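Local coordinates for protein kinectin 1 (Kinesin receptor) (Legionella pneumophila, PDB 4MU6) that is a Legionella effector of unresolved biochemical function, probably a membrane-associated coiled-coil protein, of which this chain is the N-terminal, largely helical domain, at residues K98-I112 with L176-I190. Numbering follows the deposited sequence.
Sequences KEVLTRELNHIPTQI and LFEQEVNNKIKLNEI
An antiparallel two-helix coiled coil brings Leu-101 and Leu-105 of helix 43-105 against Asn-183 and Leu-187 of helix 158-217, far out from the centre of this elongated domain. The axes of residues 98-105 and 176-190 run at 150° to each other and approach to 9.8 Å. Leu-101 enters as a knob among Asn-183, Lys-186, Leu-187 and Ile-190: its CD1 lies 3.6 Å from Lys-186 CB, while CD2 leans on the amide carbon of Asn-183. Leu-187 returns the fit in the hole formed by Lys-98, Leu-101, Thr-102 and Leu-105, and its CD1 meets Leu-105 CD1 at 3.5 Å.

These interlocking knobs-into-holes, made from both helices, are the hallmark of coiled-coil packing, but the seam also holds a polar layer. Buried Asn-183 donates from ND2 to Glu-104 OE1, the two atoms 3.0 Å apart, in the plane of its own amide but from above the carboxylate plane. Glu-104 reaches across in extended form, CG anti to the backbone N (chi1 -179°). The amide of Gln-179 stacks on the carboxylate with their planes 19° apart, and its NE2 donates to Asn-183 OD1, so both ends of the asparagine amide are engaged and its rotation is fixed.

Where helix 43-105 gives way to helix 108-127, the antiparallel course continues. Here a water donates to Leu-105 O and to Glu-180 OE2, bridging the two segments. Beyond it, Ile-108 CD1 packs on Gln-179 CG, and Leu-176 spreads its methyls over Gln-111. Ile-112 lays CD1 over the face of the Phe-177 ring, 3.9 Å from the centroid, a CH-pi contact almost along the ring normal.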
loop_
_atom_site.group_PDB
_atom_site.type_symbol
_atom_site.label_atom_id
_atom_site.label_comp_id
_atom_site.label_asym_id
_atom_site.label_seq_id
_atom_site.Cartn_x
_atom_site.Cartn_y
_atom_site.Cartn_z
ATOM N N LYS A 98 25.904 27.434 -8.009
ATOM C CA LYS A 98 25.718 28.591 -7.142
ATOM C C LYS A 98 27.053 29.274 -6.861
ATOM O O LYS A 98 27.144 30.496 -6.901
ATOM C CB LYS A 98 25.029 28.195 -5.841
ATOM C CG LYS A 98 24.940 29.317 -4.826
ATOM C CD LYS A 98 24.045 28.922 -3.673
ATOM C CE LYS A 98 23.796 30.101 -2.746
ATOM N NZ LYS A 98 22.659 29.833 -1.824
ATOM N N GLU A 99 28.089 28.476 -6.617
ATOM C CA GLU A 99 29.429 29.006 -6.409
ATOM C C GLU A 99 29.983 29.744 -7.635
ATOM O O GLU A 99 30.504 30.834 -7.495
ATOM C CB GLU A 99 30.394 27.897 -5.993
ATOM C CG GLU A 99 30.161 27.375 -4.590
ATOM C CD GLU A 99 30.944 26.102 -4.299
ATOM O OE1 GLU A 99 31.725 25.668 -5.176
ATOM O OE2 GLU A 99 30.774 25.535 -3.196
ATOM N N VAL A 100 29.896 29.154 -8.825
ATOM C CA VAL A 100 30.434 29.844 -10.004
ATOM C C VAL A 100 29.645 31.112 -10.329
ATOM O O VAL A 100 30.242 32.154 -10.592
ATOM C CB VAL A 100 30.583 28.940 -11.260
ATOM C CG1 VAL A 100 31.549 27.802 -10.986
ATOM C CG2 VAL A 100 29.248 28.406 -11.725
ATOM N N LEU A 101 28.314 31.038 -10.269
ATOM C CA LEU A 101 27.483 32.198 -10.579
ATOM C C LEU A 101 27.786 33.342 -9.626
ATOM O O LEU A 101 27.809 34.507 -10.023
ATOM C CB LEU A 101 26.002 31.850 -10.490
ATOM C CG LEU A 101 25.439 30.890 -11.537
ATOM C CD1 LEU A 101 24.059 30.484 -11.105
ATOM C CD2 LEU A 101 25.408 31.539 -12.930
ATOM N N THR A 102 28.033 32.996 -8.371
ATOM C CA THR A 102 28.232 33.995 -7.337
ATOM C C THR A 102 29.630 34.562 -7.442
ATOM O O THR A 102 29.839 35.741 -7.214
ATOM C CB THR A 102 28.012 33.388 -5.953
ATOM O OG1 THR A 102 26.667 32.891 -5.872
ATOM C CG2 THR A 102 28.240 34.417 -4.854
ATOM N N ARG A 103 30.588 33.712 -7.796
ATOM C CA ARG A 103 31.945 34.176 -7.993
ATOM C C ARG A 103 31.953 35.173 -9.151
ATOM O O ARG A 103 32.581 36.224 -9.059
ATOM C CB ARG A 103 32.883 32.994 -8.251
ATOM C CG ARG A 103 34.318 33.365 -8.572
ATOM C CD ARG A 103 35.178 32.117 -8.747
ATOM N NE ARG A 103 35.141 31.289 -7.543
ATOM C CZ ARG A 103 34.702 30.035 -7.501
ATOM N NH1 ARG A 103 34.274 29.426 -8.606
ATOM N NH2 ARG A 103 34.708 29.381 -6.353
ATOM N N GLU A 104 31.222 34.877 -10.224
ATOM C CA GLU A 104 31.160 35.818 -11.346
ATOM C C GLU A 104 30.468 37.137 -10.972
ATOM O O GLU A 104 30.972 38.228 -11.268
ATOM C CB GLU A 104 30.480 35.183 -12.554
ATOM C CG GLU A 104 30.405 36.113 -13.755
ATOM C CD GLU A 104 30.083 35.369 -15.038
ATOM O OE1 GLU A 104 29.327 34.370 -14.973
ATOM O OE2 GLU A 104 30.605 35.771 -16.103
ATOM N N LEU A 105 29.325 37.028 -10.300
ATOM C CA LEU A 105 28.569 38.193 -9.845
ATOM C C LEU A 105 29.389 39.154 -8.993
ATOM O O LEU A 105 29.274 40.371 -9.144
ATOM C CB LEU A 105 27.345 37.758 -9.044
ATOM C CG LEU A 105 26.020 37.596 -9.779
ATOM C CD1 LEU A 105 24.935 37.274 -8.777
ATOM C CD2 LEU A 105 25.666 38.853 -10.553
ATOM N N ASN A 106 30.201 38.613 -8.086
ATOM C CA ASN A 106 31.046 39.456 -7.232
ATOM C C ASN A 106 32.158 40.156 -8.006
ATOM O O ASN A 106 32.830 41.038 -7.470
ATOM C CB ASN A 106 31.652 38.646 -6.077
ATOM C CG ASN A 106 30.598 38.057 -5.166
ATOM O OD1 ASN A 106 29.528 38.638 -4.980
ATOM N ND2 ASN A 106 30.884 36.891 -4.606
ATOM N N HIS A 107 32.356 39.772 -9.266
ATOM C CA HIS A 107 33.411 40.382 -10.072
ATOM C C HIS A 107 32.887 41.354 -11.130
ATOM O O HIS A 107 33.626 42.205 -11.626
ATOM C CB HIS A 107 34.300 39.313 -10.714
ATOM C CG HIS A 107 35.491 39.879 -11.432
ATOM N ND1 HIS A 107 36.338 40.803 -10.854
ATOM C CD2 HIS A 107 35.969 39.658 -12.682
ATOM C CE1 HIS A 107 37.291 41.122 -11.714
ATOM N NE2 HIS A 107 37.088 40.442 -12.832
ATOM N N ILE A 108 31.608 41.236 -11.469
ATOM C CA ILE A 108 31.007 42.080 -12.510
ATOM C C ILE A 108 31.083 43.619 -12.275
ATOM O O ILE A 108 31.406 44.360 -13.202
ATOM C CB ILE A 108 29.572 41.614 -12.849
ATOM C CG1 ILE A 108 29.614 40.202 -13.432
ATOM C CG2 ILE A 108 28.900 42.573 -13.820
ATOM C CD1 ILE A 108 28.267 39.657 -13.846
ATOM N N PRO A 109 30.794 44.100 -11.046
ATOM C CA PRO A 109 30.983 45.533 -10.758
ATOM C C PRO A 109 32.410 46.018 -11.007
ATOM O O PRO A 109 32.603 47.135 -11.476
ATOM C CB PRO A 109 30.666 45.632 -9.267
ATOM C CG PRO A 109 29.710 44.529 -9.033
ATOM C CD PRO A 109 30.134 43.410 -9.923
ATOM N N THR A 110 33.397 45.186 -10.701
ATOM C CA THR A 110 34.782 45.522 -11.026
ATOM C C THR A 110 35.012 45.651 -12.543
ATOM O O THR A 110 35.613 46.624 -13.009
ATOM C CB THR A 110 35.742 44.504 -10.426
ATOM O OG1 THR A 110 35.685 44.612 -9.002
ATOM C CG2 THR A 110 37.172 44.747 -10.898
ATOM N N GLN A 111 34.516 44.676 -13.301
ATOM C CA GLN A 111 34.641 44.671 -14.752
ATOM C C GLN A 111 33.989 45.907 -15.354
ATOM O O GLN A 111 34.589 46.586 -16.190
ATOM C CB GLN A 111 33.988 43.423 -15.346
ATOM C CG GLN A 111 34.757 42.148 -15.074
ATOM C CD GLN A 111 33.941 40.897 -15.371
ATOM O OE1 GLN A 111 32.962 40.581 -14.674
ATOM N NE2 GLN A 111 34.335 40.185 -16.418
ATOM N N ILE A 112 32.755 46.181 -14.937
ATOM C CA ILE A 112 32.046 47.347 -15.427
ATOM C C ILE A 112 32.839 48.625 -15.169
ATOM O O ILE A 112 32.996 49.448 -16.063
ATOM C CB ILE A 112 30.645 47.440 -14.821
ATOM C CG1 ILE A 112 29.756 46.381 -15.469
ATOM C CG2 ILE A 112 30.066 48.848 -15.037
ATOM C CD1 ILE A 112 28.473 46.090 -14.705
ATOM N N LEU A 176 27.967 42.738 -19.819
ATOM C CA LEU A 176 28.169 42.555 -18.391
ATOM C C LEU A 176 26.878 42.773 -17.616
ATOM O O LEU A 176 26.558 41.998 -16.713
ATOM C CB LEU A 176 29.268 43.490 -17.888
ATOM C CG LEU A 176 30.671 43.080 -18.347
ATOM C CD1 LEU A 176 31.666 44.250 -18.237
ATOM C CD2 LEU A 176 31.141 41.882 -17.542
ATOM N N PHE A 177 26.141 43.827 -17.962
ATOM C CA PHE A 177 24.865 44.098 -17.300
ATOM C C PHE A 177 23.870 42.970 -17.561
ATOM O O PHE A 177 23.104 42.609 -16.665
ATOM C CB PHE A 177 24.269 45.451 -17.712
ATOM C CG PHE A 177 24.816 46.640 -16.921
ATOM C CD1 PHE A 177 24.529 46.793 -15.569
ATOM C CD2 PHE A 177 25.597 47.611 -17.541
ATOM C CE1 PHE A 177 25.030 47.883 -14.843
ATOM C CE2 PHE A 177 26.096 48.712 -16.821
ATOM C CZ PHE A 177 25.813 48.845 -15.478
ATOM N N GLU A 178 23.877 42.424 -18.780
ATOM C CA GLU A 178 23.058 41.254 -19.091
ATOM C C GLU A 178 23.548 40.008 -18.349
ATOM O O GLU A 178 22.749 39.170 -17.915
ATOM C CB GLU A 178 23.050 40.973 -20.591
ATOM C CG GLU A 178 22.027 39.925 -20.979
ATOM C CD GLU A 178 22.045 39.585 -22.460
ATOM O OE1 GLU A 178 22.776 40.261 -23.218
ATOM O OE2 GLU A 178 21.326 38.638 -22.858
ATOM N N GLN A 179 24.866 39.882 -18.217
ATOM C CA GLN A 179 25.448 38.764 -17.491
ATOM C C GLN A 179 24.963 38.810 -16.048
ATOM O O GLN A 179 24.607 37.777 -15.451
ATOM C CB GLN A 179 26.976 38.831 -17.529
ATOM C CG GLN A 179 27.659 37.610 -16.930
ATOM C CD GLN A 179 27.495 36.369 -17.803
ATOM O OE1 GLN A 179 27.864 36.371 -18.977
ATOM N NE2 GLN A 179 26.939 35.304 -17.229
ATOM N N GLU A 180 24.929 40.020 -15.496
ATOM C CA GLU A 180 24.523 40.206 -14.108
ATOM C C GLU A 180 23.086 39.749 -13.842
ATOM O O GLU A 180 22.835 38.925 -12.960
ATOM C CB GLU A 180 24.700 41.664 -13.688
ATOM C CG GLU A 180 24.315 41.943 -12.242
ATOM C CD GLU A 180 24.695 43.356 -11.797
ATOM O OE1 GLU A 180 24.131 44.328 -12.348
ATOM O OE2 GLU A 180 25.563 43.491 -10.904
ATOM N N VAL A 181 22.139 40.282 -14.600
ATOM C CA VAL A 181 20.748 39.921 -14.375
ATOM C C VAL A 181 20.500 38.423 -14.658
ATOM O O VAL A 181 19.739 37.780 -13.941
ATOM C CB VAL A 181 19.801 40.809 -15.198
ATOM C CG1 VAL A 181 20.318 40.940 -16.599
ATOM C CG2 VAL A 181 18.397 40.246 -15.205
ATOM N N ASN A 182 21.153 37.871 -15.677
ATOM C CA ASN A 182 21.036 36.436 -15.962
ATOM C C ASN A 182 21.537 35.530 -14.843
ATOM O O ASN A 182 20.904 34.519 -14.515
ATOM C CB ASN A 182 21.720 36.071 -17.277
ATOM C CG ASN A 182 20.895 36.469 -18.469
ATOM O OD1 ASN A 182 19.705 36.731 -18.330
ATOM N ND2 ASN A 182 21.510 36.518 -19.643
ATOM N N ASN A 183 22.684 35.874 -14.274
ATOM C CA ASN A 183 23.180 35.119 -13.136
ATOM C C ASN A 183 22.234 35.251 -11.958
ATOM O O ASN A 183 22.031 34.306 -11.207
ATOM C CB ASN A 183 24.603 35.527 -12.765
ATOM C CG ASN A 183 25.613 35.061 -13.785
ATOM O OD1 ASN A 183 25.243 34.644 -14.886
ATOM N ND2 ASN A 183 26.899 35.139 -13.432
ATOM N N LYS A 184 21.618 36.414 -11.805
ATOM C CA LYS A 184 20.657 36.554 -10.724
ATOM C C LYS A 184 19.429 35.673 -10.929
ATOM O O LYS A 184 18.951 35.064 -9.980
ATOM C CB LYS A 184 20.282 38.007 -10.477
ATOM C CG LYS A 184 21.238 38.688 -9.511
ATOM C CD LYS A 184 20.666 39.997 -9.005
ATOM C CE LYS A 184 21.095 41.144 -9.864
ATOM N NZ LYS A 184 20.426 42.407 -9.445
ATOM N N ILE A 185 18.937 35.591 -12.164
ATOM C CA ILE A 185 17.816 34.705 -12.469
ATOM C C ILE A 185 18.181 33.248 -12.164
ATOM O O ILE A 185 17.393 32.519 -11.568
ATOM C CB ILE A 185 17.343 34.884 -13.929
ATOM C CG1 ILE A 185 16.663 36.248 -14.083
ATOM C CG2 ILE A 185 16.393 33.757 -14.362
ATOM C CD1 ILE A 185 16.492 36.710 -15.521
ATOM N N LYS A 186 19.392 32.843 -12.534
ATOM C CA LYS A 186 19.821 31.459 -12.339
ATOM C C LYS A 186 20.003 31.167 -10.859
ATOM O O LYS A 186 19.901 30.027 -10.422
ATOM C CB LYS A 186 21.141 31.200 -13.077
ATOM C CG LYS A 186 21.004 30.829 -14.540
ATOM C CD LYS A 186 22.309 31.069 -15.276
ATOM C CE LYS A 186 22.221 30.664 -16.746
ATOM N NZ LYS A 186 23.378 31.219 -17.517
ATOM N N LEU A 187 20.306 32.206 -10.089
ATOM C CA LEU A 187 20.460 32.035 -8.669
ATOM C C LEU A 187 19.086 31.846 -8.051
ATOM O O LEU A 187 18.926 31.034 -7.149
ATOM C CB LEU A 187 21.211 33.201 -8.041
ATOM C CG LEU A 187 22.730 33.187 -8.250
ATOM C CD1 LEU A 187 23.339 34.400 -7.574
ATOM C CD2 LEU A 187 23.355 31.907 -7.707
ATOM N N ASN A 188 18.099 32.576 -8.565
ATOM C CA ASN A 188 16.726 32.413 -8.117
ATOM C C ASN A 188 16.136 31.035 -8.432
ATOM O O ASN A 188 15.459 30.446 -7.585
ATOM C CB ASN A 188 15.835 33.491 -8.700
ATOM C CG ASN A 188 16.092 34.854 -8.094
ATOM O OD1 ASN A 188 16.514 34.975 -6.940
ATOM N ND2 ASN A 188 15.824 35.894 -8.872
ATOM N N GLU A 189 16.387 30.528 -9.643
ATOM C CA GLU A 189 15.874 29.223 -10.038
ATOM C C GLU A 189 16.534 28.111 -9.221
ATOM O O GLU A 189 15.933 27.061 -9.011
ATOM C CB GLU A 189 16.076 28.964 -11.531
ATOM C CG GLU A 189 15.137 29.757 -12.419
ATOM C CD GLU A 189 15.630 29.837 -13.851
ATOM O OE1 GLU A 189 16.814 29.509 -14.091
ATOM O OE2 GLU A 189 14.835 30.226 -14.736
ATOM N N ILE A 190 17.764 28.352 -8.767
ATOM C CA ILE A 190 18.449 27.438 -7.855
ATOM C C ILE A 190 17.730 27.385 -6.521
ATOM O O ILE A 190 17.550 26.317 -5.953
ATOM C CB ILE A 190 19.924 27.825 -7.623
ATOM C CG1 ILE A 190 20.780 27.395 -8.813
ATOM C CG2 ILE A 190 20.472 27.163 -6.351
ATOM C CD1 ILE A 190 22.199 27.901 -8.745
HETATM O O HOH W 1 26.904 41.644 -9.161
#